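Local coordinates for TadZ (Pseudomonas aeruginosa, PDB 4LDA), which probably acts in pilus assembly as an ATP-binding protein, the chain here being its N-terminal CheY-like receiver domain, at residues D88-L91 with V92-A95; G14-D17 with W18-S22; I54-G57 with K58-V62. One frame throughout, in Å; residues are numbered along the deposited sequence.

Contact 1 of 3, residues D88-L91 with V92-A95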
loop_
_atom_site.group_PDB
_atom_site.type_symbol
_atom_site.label_atom_id
_atom_site.label_comp_id
_atom_site.label_asym_id
_atom_site.label_seq_id
_atom_site.Cartn_x
_atom_site.Cartn_y
_atom_site.Cartn_z
ATOM N N ASP A 88 -6.923 1.486 -16.605
ATOM C CA ASP A 88 -7.654 2.709 -16.285
ATOM C C ASP A 88 -6.646 3.814 -15.945
ATOM O O ASP A 88 -6.113 3.859 -14.834
ATOM C CB ASP A 88 -8.640 2.432 -15.126
ATOM C CG ASP A 88 -9.689 3.499 -14.824
ATOM O OD1 ASP A 88 -9.498 4.666 -15.238
ATOM O OD2 ASP A 88 -10.664 3.181 -14.116
ATOM N N ASN A 89 -6.359 4.680 -16.933
ATOM C CA ASN A 89 -5.413 5.799 -16.811
ATOM C C ASN A 89 -5.878 6.816 -15.798
ATOM O O ASN A 89 -5.058 7.302 -15.016
ATOM C CB ASN A 89 -5.190 6.492 -18.145
ATOM C CG ASN A 89 -4.346 5.725 -19.110
ATOM O OD1 ASN A 89 -3.587 4.818 -18.738
ATOM N ND2 ASN A 89 -4.459 6.089 -20.373
ATOM N N GLN A 90 -7.195 7.132 -15.798
ATOM C CA GLN A 90 -7.779 8.088 -14.862
ATOM C C GLN A 90 -7.667 7.582 -13.426
ATOM O O GLN A 90 -7.452 8.408 -12.546
ATOM C CB GLN A 90 -9.234 8.407 -15.212
ATOM C CG GLN A 90 -9.375 9.294 -16.449
ATOM C CD GLN A 90 -8.586 10.588 -16.357
ATOM O OE1 GLN A 90 -7.692 10.845 -17.172
ATOM N NE2 GLN A 90 -8.831 11.389 -15.319
ATOM N N LEU A 91 -7.746 6.238 -13.198
ATOM C CA LEU A 91 -7.602 5.616 -11.879
ATOM C C LEU A 91 -6.183 5.765 -11.388
ATOM O O LEU A 91 -5.999 6.226 -10.265
ATOM C CB LEU A 91 -7.997 4.141 -11.928
ATOM C CG LEU A 91 -7.966 3.314 -10.619
ATOM C CD1 LEU A 91 -8.937 3.854 -9.585
ATOM C CD2 LEU A 91 -8.313 1.896 -10.903
ATOM N N VAL A 92 -5.179 5.394 -12.237
ATOM C CA VAL A 92 -3.730 5.515 -11.982
ATOM C C VAL A 92 -3.418 6.965 -11.624
ATOM O O VAL A 92 -2.769 7.204 -10.608
ATOM C CB VAL A 92 -2.871 5.014 -13.188
ATOM C CG1 VAL A 92 -1.373 5.256 -12.969
ATOM C CG2 VAL A 92 -3.137 3.534 -13.476
ATOM N N LEU A 93 -3.952 7.928 -12.413
ATOM C CA LEU A 93 -3.804 9.367 -12.199
ATOM C C LEU A 93 -4.426 9.846 -10.884
ATOM O O LEU A 93 -3.785 10.616 -10.176
ATOM C CB LEU A 93 -4.428 10.142 -13.344
ATOM C CG LEU A 93 -3.557 10.334 -14.559
ATOM C CD1 LEU A 93 -4.393 10.848 -15.730
ATOM C CD2 LEU A 93 -2.365 11.245 -14.248
ATOM N N ALA A 94 -5.642 9.400 -10.547
ATOM C CA ALA A 94 -6.315 9.779 -9.297
ATOM C C ALA A 94 -5.506 9.313 -8.086
ATOM O O ALA A 94 -5.301 10.107 -7.168
ATOM C CB ALA A 94 -7.722 9.202 -9.253
ATOM N N ALA A 95 -4.996 8.053 -8.125
ATOM C CA ALA A 95 -4.187 7.423 -7.070
ATOM C C ALA A 95 -2.908 8.210 -6.822
ATOM O O ALA A 95 -2.604 8.516 -5.667
ATOM C CB ALA A 95 -3.853 5.987 -7.444
#
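The first turns of helix 89-98, the connection of a beta-alpha-beta unit between strands 79-83 and 102-104, open with Asp88 as N-cap, whose carbonyl O accepts from Val92 N at 3.2 Å. The Asp88 carboxylate caps as well: Leu91 N donates to Asp88 OD1 at 3.1 Å, coming from above the carboxylate plane. The other oxygen, OD2, is salt-bridged to Lys58, so the one side chain closes the helix start and ties it to a neighbouring loop. The helical bonds continue from Leu93 N to Asn89 O (2.9 Å), Ala94 N to Gln90 O (2.9 Å) and Ala95 N to Leu91 O (3.0 Å).

Val92 sets CG1 anti to its backbone N (chi1 175°), which turns Val92 CG2 back along the helix to 3.3 Å from Asp88 O. On the exposed face the bent chain of Gln90 crosses Leu93, its OE1 3.6 Å from Leu93 CD1, a contact without polar pairing. Leu91 and Ala94 instead present methyl groups to Leu61 of helix 61-74, and Leu91, Val92 and Ala95 rest on Phe103. An aspartate N-cap at the start of a connecting helix, with Leu91, Ala94 and Ala95 packed against the neighbouring elements, fits the doubly wound CheY-like fold.

Contact 2 of 3, residues G14-D17 with W18-S22; sequences GELD and WLQNS
Leu16 and Gln20, one turn apart on helix 13-22, lie obliquely across each other: the amide end of Gln20 comes up against the branch point of Leu16, with Gln20 NE2 3.8 Å from Leu16 CG. Gln20 runs extended beyond CG and its CG passes 3.3 Å from Leu16 O, the same carbonyl that takes Gln20 N at 2.9 Å. Gln20 NE2 donates to Val29 O, which holds the amide beside the leucine.

Asp17 approaches the other end of that amide. Its carboxylate plane is turned 39° from the amide plane, and the two acceptors, Asp17 OD1 and Gln20 OE1, stay 4.0 Å apart. One water donates to both, lying 2.8 Å from Asp17 OD1 and equally far from Gln20 OE1. Asn21, following one turn after Asp17, brings its amide group close to Asp17 O, with Asn21 CG 3.2 Å from that oxygen; the bond there comes from the backbone, Asn21 N.

Trp18 turns away from this polar face. With CG anti to the backbone N (chi1 166°), its indole swings alongside the preceding turn, where Glu15 O lies at the ring edge, 3.7 Å from Trp18 CE3. Trp18 O is gripped twice. Ser22 OG donates to Trp18 O at 2.6 Å, and the backbone N of the same serine reaches it from the opposite face of the carbonyl plane.

Helix 13-22 links strands 4-9 and 27-31. Leu16 and Leu19 pack on Val29, Trp18 and Leu19 meet Ile83 of strand 79-83 and Leu113 of helix 110-121, and the indole stands edge-to-face with Tyr106 while NE1 donates to Ala108 O.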
loop_
_atom_site.group_PDB
_atom_site.type_symbol
_atom_site.label_atom_id
_atom_site.label_comp_id
_atom_site.label_asym_id
_atom_site.label_seq_id
_atom_site.Cartn_x
_atom_site.Cartn_y
_atom_site.Cartn_z
ATOM N N GLY A 14 -8.462 -12.529 -1.972
ATOM C CA GLY A 14 -7.498 -12.968 -2.973
ATOM C C GLY A 14 -6.316 -12.027 -3.084
ATOM O O GLY A 14 -5.193 -12.466 -3.342
ATOM N N GLU A 15 -6.556 -10.728 -2.873
ATOM C CA GLU A 15 -5.520 -9.692 -2.896
ATOM C C GLU A 15 -4.580 -9.841 -1.711
ATOM O O GLU A 15 -3.377 -9.739 -1.888
ATOM C CB GLU A 15 -6.129 -8.287 -2.891
ATOM C CG GLU A 15 -6.849 -7.884 -4.158
ATOM C CD GLU A 15 -7.537 -6.534 -4.063
ATOM O OE1 GLU A 15 -7.987 -6.170 -2.954
ATOM O OE2 GLU A 15 -7.652 -5.850 -5.104
ATOM N N LEU A 16 -5.126 -10.069 -0.505
ATOM C CA LEU A 16 -4.340 -10.224 0.709
ATOM C C LEU A 16 -3.424 -11.450 0.607
ATOM O O LEU A 16 -2.250 -11.348 0.972
ATOM C CB LEU A 16 -5.244 -10.323 1.933
ATOM C CG LEU A 16 -4.513 -10.316 3.279
ATOM C CD1 LEU A 16 -3.828 -8.961 3.546
ATOM C CD2 LEU A 16 -5.438 -10.720 4.397
ATOM N N ASP A 17 -3.939 -12.580 0.086
ATOM C CA ASP A 17 -3.164 -13.802 -0.109
ATOM C C ASP A 17 -2.020 -13.566 -1.088
ATOM O O ASP A 17 -0.903 -13.985 -0.808
ATOM C CB ASP A 17 -4.054 -14.956 -0.600
ATOM C CG ASP A 17 -5.033 -15.469 0.435
ATOM O OD1 ASP A 17 -4.710 -15.405 1.644
ATOM O OD2 ASP A 17 -6.100 -15.993 0.039
ATOM N N TRP A 18 -2.295 -12.869 -2.215
ATOM C CA TRP A 18 -1.335 -12.514 -3.260
ATOM C C TRP A 18 -0.198 -11.650 -2.680
ATOM O O TRP A 18 0.979 -11.925 -2.932
ATOM C CB TRP A 18 -2.052 -11.790 -4.413
ATOM C CG TRP A 18 -1.153 -11.070 -5.396
ATOM C CD1 TRP A 18 -0.328 -11.630 -6.327
ATOM C CD2 TRP A 18 -1.108 -9.652 -5.622
ATOM N NE1 TRP A 18 0.272 -10.647 -7.072
ATOM C CE2 TRP A 18 -0.188 -9.423 -6.661
ATOM C CE3 TRP A 18 -1.710 -8.545 -5.000
ATOM C CZ2 TRP A 18 0.108 -8.129 -7.131
ATOM C CZ3 TRP A 18 -1.397 -7.266 -5.448
ATOM C CH2 TRP A 18 -0.519 -7.067 -6.516
ATOM N N LEU A 19 -0.548 -10.666 -1.849
ATOM C CA LEU A 19 0.433 -9.821 -1.182
ATOM C C LEU A 19 1.282 -10.620 -0.192
ATOM O O LEU A 19 2.507 -10.525 -0.258
ATOM C CB LEU A 19 -0.239 -8.647 -0.449
ATOM C CG LEU A 19 -0.852 -7.530 -1.288
ATOM C CD1 LEU A 19 -1.589 -6.562 -0.402
ATOM C CD2 LEU A 19 0.199 -6.798 -2.117
ATOM N N GLN A 20 0.642 -11.409 0.705
ATOM C CA GLN A 20 1.305 -12.205 1.742
ATOM C C GLN A 20 2.269 -13.231 1.166
ATOM O O GLN A 20 3.374 -13.379 1.690
ATOM C CB GLN A 20 0.279 -12.922 2.633
ATOM C CG GLN A 20 -0.353 -11.988 3.650
ATOM C CD GLN A 20 -1.492 -12.553 4.472
ATOM O OE1 GLN A 20 -2.173 -13.503 4.083
ATOM N NE2 GLN A 20 -1.829 -11.868 5.555
ATOM N N ASN A 21 1.852 -13.939 0.108
ATOM C CA ASN A 21 2.646 -14.983 -0.534
ATOM C C ASN A 21 3.812 -14.405 -1.299
ATOM O O ASN A 21 4.908 -14.950 -1.203
ATOM C CB ASN A 21 1.778 -15.835 -1.474
ATOM C CG ASN A 21 0.774 -16.732 -0.767
ATOM O OD1 ASN A 21 0.912 -17.079 0.420
ATOM N ND2 ASN A 21 -0.245 -17.167 -1.487
ATOM N N SER A 22 3.591 -13.308 -2.042
ATOM C CA SER A 22 4.628 -12.648 -2.835
ATOM C C SER A 22 5.696 -12.008 -1.958
ATOM O O SER A 22 6.883 -12.063 -2.321
ATOM C CB SER A 22 4.015 -11.578 -3.736
ATOM O OG SER A 22 3.012 -12.111 -4.583
HETATM O O HOH W 1 -4.508 -15.029 4.448
#

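Contact 3 of 3, residues I54-G57 with K58-V62. With SO4 (sulfate ion), chain I.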
loop_
_atom_site.group_PDB
_atom_site.type_symbol
_atom_site.label_atom_id
_atom_site.label_comp_id
_atom_site.label_asym_id
_atom_site.label_seq_id
_atom_site.Cartn_x
_atom_site.Cartn_y
_atom_site.Cartn_z
ATOM N N ILE A 54 -3.135 -0.213 -0.757
ATOM C CA ILE A 54 -4.552 0.153 -0.751
ATOM C C ILE A 54 -5.157 -0.232 -2.114
ATOM O O ILE A 54 -4.650 0.148 -3.160
ATOM C CB ILE A 54 -4.815 1.635 -0.374
ATOM C CG1 ILE A 54 -6.350 1.892 -0.141
ATOM C CG2 ILE A 54 -4.135 2.627 -1.355
ATOM C CD1 ILE A 54 -6.716 3.244 0.419
ATOM N N SER A 55 -6.205 -1.052 -2.071
ATOM C CA SER A 55 -6.909 -1.520 -3.252
ATOM C C SER A 55 -7.940 -0.453 -3.661
ATOM O O SER A 55 -8.792 -0.054 -2.856
ATOM C CB SER A 55 -7.543 -2.882 -2.991
ATOM O OG SER A 55 -8.060 -3.403 -4.200
ATOM N N LEU A 56 -7.807 0.032 -4.898
ATOM C CA LEU A 56 -8.643 1.070 -5.493
ATOM C C LEU A 56 -9.420 0.582 -6.721
ATOM O O LEU A 56 -8.890 -0.127 -7.584
ATOM C CB LEU A 56 -7.784 2.277 -5.907
ATOM C CG LEU A 56 -7.061 3.040 -4.807
ATOM C CD1 LEU A 56 -6.234 4.156 -5.394
ATOM C CD2 LEU A 56 -8.035 3.617 -3.806
ATOM N N GLY A 57 -10.656 1.043 -6.808
ATOM C CA GLY A 57 -11.577 0.784 -7.908
ATOM C C GLY A 57 -12.483 1.982 -8.092
ATOM O O GLY A 57 -12.437 2.900 -7.271
ATOM N N LYS A 58 -13.329 1.989 -9.149
ATOM C CA LYS A 58 -14.219 3.124 -9.427
ATOM C C LYS A 58 -15.248 3.335 -8.312
ATOM O O LYS A 58 -15.554 4.493 -8.005
ATOM C CB LYS A 58 -14.936 2.999 -10.787
ATOM C CG LYS A 58 -13.976 3.320 -11.957
ATOM C CD LYS A 58 -14.630 3.836 -13.263
ATOM C CE LYS A 58 -14.105 5.194 -13.765
ATOM N NZ LYS A 58 -12.639 5.215 -14.068
ATOM N N SER A 59 -15.716 2.254 -7.667
ATOM C CA SER A 59 -16.722 2.321 -6.609
ATOM C C SER A 59 -16.185 2.904 -5.280
ATOM O O SER A 59 -16.952 3.578 -4.585
ATOM C CB SER A 59 -17.290 0.933 -6.334
ATOM O OG SER A 59 -16.290 0.028 -5.892
ATOM N N ASN A 60 -14.903 2.633 -4.907
ATOM C CA ASN A 60 -14.376 3.108 -3.622
ATOM C C ASN A 60 -13.367 4.276 -3.753
ATOM O O ASN A 60 -12.894 4.775 -2.728
ATOM C CB ASN A 60 -13.698 1.944 -2.877
ATOM C CG ASN A 60 -12.372 1.444 -3.422
ATOM O OD1 ASN A 60 -11.869 1.881 -4.461
ATOM N ND2 ASN A 60 -11.745 0.536 -2.687
ATOM N N LEU A 61 -13.052 4.708 -4.991
ATOM C CA LEU A 61 -12.042 5.727 -5.295
ATOM C C LEU A 61 -12.215 7.044 -4.515
ATOM O O LEU A 61 -11.207 7.594 -4.093
ATOM C CB LEU A 61 -12.035 6.052 -6.786
ATOM C CG LEU A 61 -10.848 6.861 -7.328
ATOM C CD1 LEU A 61 -9.524 6.200 -7.005
ATOM C CD2 LEU A 61 -10.969 7.029 -8.818
ATOM N N VAL A 62 -13.449 7.554 -4.340
ATOM C CA VAL A 62 -13.693 8.839 -3.672
ATOM C C VAL A 62 -13.319 8.742 -2.164
ATOM O O VAL A 62 -12.509 9.554 -1.704
ATOM C CB VAL A 62 -15.156 9.321 -3.884
ATOM C CG1 VAL A 62 -15.464 10.567 -3.061
ATOM C CG2 VAL A 62 -15.425 9.592 -5.362
HETATM S S SO4 I . -14.604 -1.318 -9.614
HETATM O O1 SO4 I . -14.397 -2.715 -10.009
HETATM O O2 SO4 I . -15.952 -0.889 -9.965
HETATM O O3 SO4 I . -14.404 -1.162 -8.157
HETATM O O4 SO4 I . -13.634 -0.494 -10.350
#
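Hydrogen bonds from the Asn60 side chain fasten the turn after strand 51-55 back onto the strand end. Asn60 OD1 accepts from Gly57 N at 2.8 Å, and Asn60 ND2 donates to Ser55 O at 3.0 Å, the carbonyl lying 17° out of the amide plane. Gripped at both its oxygen and its nitrogen, the amide has its rotation fixed. The torsion responsible is chi1 of 72°, which sets CG between the backbone N and the carbonyl carbon and folds the group back over residues 55-57. The backbone closes the turn less firmly: Gly57 O receives weak bonds from Asn60 N and from Leu61 N, the latter 3.0 Å away.

Apolar contact is limited to the leucines, whose side chains cross at about a right angle with Leu56 CD1 4.2 Å from Leu61 CD1. Leu56 also touches Ala95 of helix 89-98.

A sulfate, probably from the crystallisation liquor, sits against Gly57, Lys58 and Ser59. Lys58 N donates to its O4 at 2.8 Å and Ser59 OG to its O3 at 3.2 Å. Gly57 CA comes within 3.4 Å of O4, and the Lys58 ammonium is engaged by Asp88.

The loop that leads out of the central strand of a five-stranded parallel sheet into the next helix here holds a sulfate, which may mark a pocket. It lies at the C-terminal edge where CheY-like receiver domains have their phosphorylation pocket, but 54-62 contains no aspartate, so phosphorylation here cannot be inferred.

Contacts 1 and 3 lie side by side, their centres about 10 Å apart. Asp88 OD2 meets Lys58 NZ at 2.8 Å in the salt bridge joining the two, and Leu91 CD1 packs on Leu61 CD1 at 3.5 Å and Ala95 CB on Leu56 CD1 at 3.6 Å. Contact 2 reaches contact 3 through Glu15 OE2 and Ser55 OG, 2.6 Å apart, probably a hydrogen bond. Contacts 1 and 2 do not touch, their nearest atoms being about 10 Å apart, whereas 54-62 touches both. The sulfate bound by contact 3 also lies about 6 Å from the Leu91 side chain, measured between nearest atoms.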